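PDB 2BYO: lipoprotein LPPX from Mycobacterium tuberculosis, which probably carries phthiocerol dimycocerosates from the cell membrane toward the outer membrane of the mycobacterial cell envelope, holding the lipid in a large hydrophobic cavity. Local coordinates for residues 40-45 with 61-66; 36-41 with 198-203. One frame throughout, in Å; residues are numbered along the deposited sequence.

Contact 1. Residues 40-45 with 61-66; sequences SVHVAV and DVDVRA. With ZN (zinc ion), chain C.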
loop_
_atom_site.group_PDB
_atom_site.type_symbol
_atom_site.label_atom_id
_atom_site.label_comp_id
_atom_site.label_asym_id
_atom_site.label_seq_id
_atom_site.Cartn_x
_atom_site.Cartn_y
_atom_site.Cartn_z
ATOM N N SER A 40 3.402 8.194 -11.722
ATOM C CA SER A 40 4.498 7.681 -10.896
ATOM C C SER A 40 4.326 8.122 -9.455
ATOM O O SER A 40 3.625 9.091 -9.177
ATOM C CB SER A 40 5.859 8.134 -11.439
ATOM O OG SER A 40 5.998 9.544 -11.389
ATOM N N VAL A 41 4.948 7.393 -8.538
ATOM C CA VAL A 41 4.829 7.689 -7.123
ATOM C C VAL A 41 5.976 6.997 -6.377
ATOM O O VAL A 41 6.526 6.021 -6.865
ATOM C CB VAL A 41 3.431 7.227 -6.579
ATOM C CG1 VAL A 41 3.294 5.712 -6.620
ATOM C CG2 VAL A 41 3.175 7.746 -5.171
ATOM N N HIS A 42 6.356 7.536 -5.226
ATOM C CA HIS A 42 7.295 6.867 -4.324
ATOM C C HIS A 42 6.456 6.279 -3.201
ATOM O O HIS A 42 5.534 6.945 -2.706
ATOM C CB HIS A 42 8.326 7.864 -3.790
ATOM C CG HIS A 42 9.343 7.263 -2.868
ATOM N ND1 HIS A 42 10.575 6.818 -3.303
ATOM C CD2 HIS A 42 9.329 7.074 -1.528
ATOM C CE1 HIS A 42 11.266 6.368 -2.273
ATOM N NE2 HIS A 42 10.525 6.496 -1.187
ATOM N N VAL A 43 6.719 5.018 -2.862
ATOM C CA VAL A 43 6.016 4.328 -1.782
ATOM C C VAL A 43 6.994 3.851 -0.703
ATOM O O VAL A 43 8.043 3.240 -1.007
ATOM C CB VAL A 43 5.194 3.126 -2.297
ATOM C CG1 VAL A 43 4.658 2.317 -1.141
ATOM C CG2 VAL A 43 4.018 3.601 -3.138
ATOM N N ALA A 44 6.640 4.161 0.546
ATOM C CA ALA A 44 7.348 3.691 1.714
ATOM C C ALA A 44 6.431 2.761 2.492
ATOM O O ALA A 44 5.356 3.164 2.965
ATOM C CB ALA A 44 7.774 4.854 2.571
ATOM N N VAL A 45 6.843 1.510 2.599
ATOM C CA VAL A 45 6.126 0.515 3.382
ATOM C C VAL A 45 6.861 0.286 4.700
ATOM O O VAL A 45 8.065 0.057 4.716
ATOM C CB VAL A 45 5.993 -0.816 2.618
ATOM C CG1 VAL A 45 5.259 -1.850 3.469
ATOM C CG2 VAL A 45 5.267 -0.604 1.280
ATOM N N ASP A 61 11.189 1.094 0.480
ATOM C CA ASP A 61 11.065 2.394 -0.151
ATOM C C ASP A 61 11.289 2.163 -1.625
ATOM O O ASP A 61 12.383 1.740 -2.034
ATOM C CB ASP A 61 12.080 3.389 0.393
ATOM C CG ASP A 61 11.688 3.909 1.751
ATOM O OD1 ASP A 61 11.899 3.181 2.735
ATOM O OD2 ASP A 61 11.149 5.030 1.825
ATOM N N VAL A 62 10.254 2.452 -2.412
ATOM C CA VAL A 62 10.180 2.001 -3.795
ATOM C C VAL A 62 9.639 3.100 -4.718
ATOM O O VAL A 62 8.627 3.725 -4.425
ATOM C CB VAL A 62 9.291 0.727 -3.887
ATOM C CG1 VAL A 62 9.243 0.176 -5.305
ATOM C CG2 VAL A 62 9.832 -0.357 -2.953
ATOM N N ASP A 63 10.321 3.317 -5.833
ATOM C CA ASP A 63 9.815 4.169 -6.903
ATOM C C ASP A 63 8.975 3.321 -7.843
ATOM O O ASP A 63 9.397 2.238 -8.230
ATOM C CB ASP A 63 10.966 4.798 -7.680
ATOM C CG ASP A 63 11.648 5.901 -6.912
ATOM O OD1 ASP A 63 11.047 6.470 -5.976
ATOM O OD2 ASP A 63 12.800 6.217 -7.246
ATOM N N VAL A 64 7.788 3.819 -8.197
ATOM C CA VAL A 64 6.831 3.062 -8.992
ATOM C C VAL A 64 6.453 3.850 -10.234
ATOM O O VAL A 64 6.127 5.038 -10.153
ATOM C CB VAL A 64 5.541 2.748 -8.196
ATOM C CG1 VAL A 64 4.552 1.958 -9.062
ATOM C CG2 VAL A 64 5.863 1.970 -6.929
ATOM N N ARG A 65 6.513 3.181 -11.382
ATOM C CA ARG A 65 5.911 3.676 -12.611
ATOM C C ARG A 65 4.660 2.846 -12.890
ATOM O O ARG A 65 4.714 1.616 -12.877
ATOM C CB ARG A 65 6.881 3.568 -13.783
ATOM C CG ARG A 65 6.353 4.173 -15.072
ATOM C CD ARG A 65 7.260 3.805 -16.232
ATOM N NE ARG A 65 7.227 2.365 -16.482
ATOM C CZ ARG A 65 8.192 1.675 -17.082
ATOM N NH1 ARG A 65 9.301 2.283 -17.505
ATOM N NH2 ARG A 65 8.054 0.362 -17.255
ATOM N N ALA A 66 3.547 3.526 -13.158
ATOM C CA ALA A 66 2.236 2.865 -13.218
ATOM C C ALA A 66 2.036 2.018 -14.469
ATOM O O ALA A 66 1.479 0.931 -14.385
ATOM C CB ALA A 66 1.101 3.891 -13.087
HETATM ZN ZN ZN C . 11.455 6.592 0.533
HETATM O O HOH W 1 10.699 8.428 1.622
HETATM O O HOH W 2 13.848 6.759 0.166
#
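Strands 40-45 and 61-65 run antiparallel with their axes 4.7 Å apart, V41 exchanging two backbone hydrogen bonds with V64, and V43 two with V62. This is the first hairpin of the U-shaped beta-half-barrel, and its two faces differ sharply. One carries only valines: V41 and V64 run alongside each other with their methyls on the same side of the sheet, V41 CG1 4.0 Å from V64 CB, while V43 touches the bound docosahexaenoic acid on this lipid-facing side.

The other face, with S40, H42 and A44 opposite R65, D63 and D61, is polar and binds metal. H42 has its CG anti to the backbone N (chi1 -179°), which carries the imidazole out between the two aspartates. Both meet it at the ring edge, one near each nitrogen, and the carbonyl O of V62 lies over one ring face. The D61 carboxylate plane is turned 42° from the ring; its OD1 is salt-bridged to R46, a second-shell contact that probably helps to steady the group. H42 ND1 and D63 OD1, 2.7 Å apart, are not hydrogen-bonded but share a second zinc ion. The first zinc ion sits past the other nitrogen, held by H42 NE2 at 2.0 Å, D61 OD2 at 2.0 Å and two water molecules, the nearer of them 2.3 Å from the metal.

Contact 2. Residues 36-41 with 198-203; sequences KGLTSV and SKWNEP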
loop_
_atom_site.group_PDB
_atom_site.type_symbol
_atom_site.label_atom_id
_atom_site.label_comp_id
_atom_site.label_asym_id
_atom_site.label_seq_id
_atom_site.Cartn_x
_atom_site.Cartn_y
_atom_site.Cartn_z
ATOM N N LYS A 36 -5.247 6.104 -8.719
ATOM C CA LYS A 36 -5.358 5.443 -10.015
ATOM C C LYS A 36 -4.803 6.273 -11.191
ATOM O O LYS A 36 -4.305 5.713 -12.170
ATOM C CB LYS A 36 -6.818 5.094 -10.307
ATOM C CG LYS A 36 -7.298 3.829 -9.654
ATOM C CD LYS A 36 -8.642 3.383 -10.280
ATOM C CE LYS A 36 -9.168 2.083 -9.654
ATOM N NZ LYS A 36 -10.428 1.587 -10.327
ATOM N N GLY A 37 -4.911 7.597 -11.094
ATOM C CA GLY A 37 -4.469 8.502 -12.156
ATOM C C GLY A 37 -2.988 8.855 -12.176
ATOM O O GLY A 37 -2.535 9.561 -13.074
ATOM N N LEU A 38 -2.235 8.385 -11.191
ATOM C CA LEU A 38 -0.799 8.683 -11.089
ATOM C C LEU A 38 0.024 8.049 -12.207
ATOM O O LEU A 38 -0.217 6.908 -12.603
ATOM C CB LEU A 38 -0.256 8.187 -9.741
ATOM C CG LEU A 38 -0.778 8.906 -8.502
ATOM C CD1 LEU A 38 -0.410 8.144 -7.238
ATOM C CD2 LEU A 38 -0.231 10.328 -8.442
ATOM N N THR A 39 0.985 8.813 -12.723
ATOM C CA THR A 39 1.963 8.311 -13.669
ATOM C C THR A 39 3.090 7.638 -12.890
ATOM O O THR A 39 3.689 6.650 -13.343
ATOM C CB THR A 39 2.544 9.464 -14.505
ATOM O OG1 THR A 39 1.475 10.234 -15.067
ATOM C CG2 THR A 39 3.417 8.938 -15.626
ATOM N N SER A 40 3.402 8.194 -11.722
ATOM C CA SER A 40 4.498 7.681 -10.896
ATOM C C SER A 40 4.326 8.122 -9.455
ATOM O O SER A 40 3.625 9.091 -9.177
ATOM C CB SER A 40 5.859 8.134 -11.439
ATOM O OG SER A 40 5.998 9.544 -11.389
ATOM N N VAL A 41 4.948 7.393 -8.538
ATOM C CA VAL A 41 4.829 7.689 -7.123
ATOM C C VAL A 41 5.976 6.997 -6.377
ATOM O O VAL A 41 6.526 6.021 -6.865
ATOM C CB VAL A 41 3.431 7.227 -6.579
ATOM C CG1 VAL A 41 3.294 5.712 -6.620
ATOM C CG2 VAL A 41 3.175 7.746 -5.171
ATOM N N SER A 198 4.476 9.506 -1.671
ATOM C CA SER A 198 5.081 10.819 -1.891
ATOM C C SER A 198 5.564 10.899 -3.329
ATOM O O SER A 198 5.465 9.928 -4.083
ATOM C CB SER A 198 6.247 11.038 -0.921
ATOM O OG SER A 198 7.221 10.015 -1.070
ATOM N N LYS A 199 6.097 12.054 -3.708
ATOM C CA LYS A 199 6.747 12.241 -5.021
ATOM C C LYS A 199 5.815 11.950 -6.194
ATOM O O LYS A 199 6.233 11.479 -7.250
ATOM C CB LYS A 199 8.039 11.413 -5.121
ATOM C CG LYS A 199 9.009 11.661 -3.943
ATOM C CD LYS A 199 10.385 11.082 -4.201
ATOM C CE LYS A 199 11.255 11.982 -5.061
ATOM N NZ LYS A 199 11.804 13.148 -4.313
ATOM N N TRP A 200 4.542 12.266 -5.996
ATOM C CA TRP A 200 3.512 12.019 -6.995
ATOM C C TRP A 200 3.908 12.660 -8.308
ATOM O O TRP A 200 4.174 13.858 -8.351
ATOM C CB TRP A 200 2.173 12.594 -6.527
ATOM C CG TRP A 200 1.710 12.007 -5.206
ATOM C CD1 TRP A 200 0.992 10.855 -5.023
ATOM C CD2 TRP A 200 1.938 12.551 -3.890
ATOM N NE1 TRP A 200 0.751 10.651 -3.674
ATOM C CE2 TRP A 200 1.317 11.674 -2.961
ATOM C CE3 TRP A 200 2.594 13.698 -3.410
ATOM C CZ2 TRP A 200 1.346 11.901 -1.581
ATOM C CZ3 TRP A 200 2.618 13.929 -2.035
ATOM C CH2 TRP A 200 1.997 13.027 -1.135
ATOM N N ASN A 201 3.961 11.846 -9.363
ATOM C CA ASN A 201 4.255 12.297 -10.707
ATOM C C ASN A 201 5.634 12.947 -10.889
ATOM O O ASN A 201 5.882 13.636 -11.881
ATOM C CB ASN A 201 3.120 13.188 -11.228
ATOM C CG ASN A 201 1.821 12.418 -11.424
ATOM O OD1 ASN A 201 1.837 11.227 -11.729
ATOM N ND2 ASN A 201 0.696 13.098 -11.273
ATOM N N GLU A 202 6.546 12.696 -9.952
ATOM C CA GLU A 202 7.946 13.065 -10.139
ATOM C C GLU A 202 8.610 11.902 -10.876
ATOM O O GLU A 202 8.348 10.743 -10.561
ATOM C CB GLU A 202 8.623 13.363 -8.799
ATOM C CG GLU A 202 7.993 14.573 -8.085
ATOM C CD GLU A 202 8.574 14.865 -6.705
ATOM O OE1 GLU A 202 9.723 14.478 -6.418
ATOM O OE2 GLU A 202 7.866 15.486 -5.890
ATOM N N PRO A 203 9.447 12.201 -11.871
ATOM C CA PRO A 203 9.953 11.146 -12.739
ATOM C C PRO A 203 10.817 10.116 -12.007
ATOM O O PRO A 203 11.451 10.430 -11.011
ATOM C CB PRO A 203 10.744 11.913 -13.816
ATOM C CG PRO A 203 11.027 13.239 -13.240
ATOM C CD PRO A 203 9.958 13.529 -12.244
#
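L38 lays its two methyls against the pyrrole end of the W200 indole, L38 CD2 reaching W200 CD1 at 3.7 Å and L38 CD1 meeting that same ring carbon at the edge, in the plane of the indole. The two side chains slant across one another, and L38 CD2 also touches W200 CB. From three residues further on, in the strand, V41 CG2 comes obliquely to W200 CD1 at 3.8 Å; this methyl also lies near the carbonyl O of S198. The indole has its own fixings: W200 NE1 is hydrogen-bonded to Q197 OE1, its ring stacks with that of H180, and the CA of S198 lies over one face.

Residues 199-202 form a type II beta turn, closed by a hydrogen bond from E202 N to K199 O, just after the last strand of the half-barrel sheet. The turn packs against the start of strand 40-49 and the short loop that leads into it from helix 22-36. N201 does most of the joining. Its side-chain OD1 accepts the backbone N-H of T39 at 2.7 Å, in the carbonyl plane, and takes a weak bond from S40 N at 3.4 Å, so one oxygen draws in two successive amides. Its backbone N in turn gives a nearly straight bond to S40 O (2.8 Å, 171°), although the donor stands above that carbonyl's plane. With chi1 at 63°, S40 tucks OG over its own backbone, on the side of the turn's far end, where the hydroxyl donates to E202 O at 2.8 Å, again from above the carbonyl plane.

Contacts 1 and 2 have centres about 8 Å apart and share S40 and V41 at the start of strand 40-49. That strand lies between 57-65 and 191-198 in the antiparallel sheet: contact 1 joins it to the strand following it in the chain, contact 2 to the loop after the last strand, more than 150 residues on. The two also touch directly, H42 N lying 2.8 Å from S198 O and A66 N 3.1 Å from T39 O, both probable hydrogen bonds. Together they bring the first strand of the sheet and the loop after the last one side by side in the middle of the half-barrel wall that lines the lipid cavity.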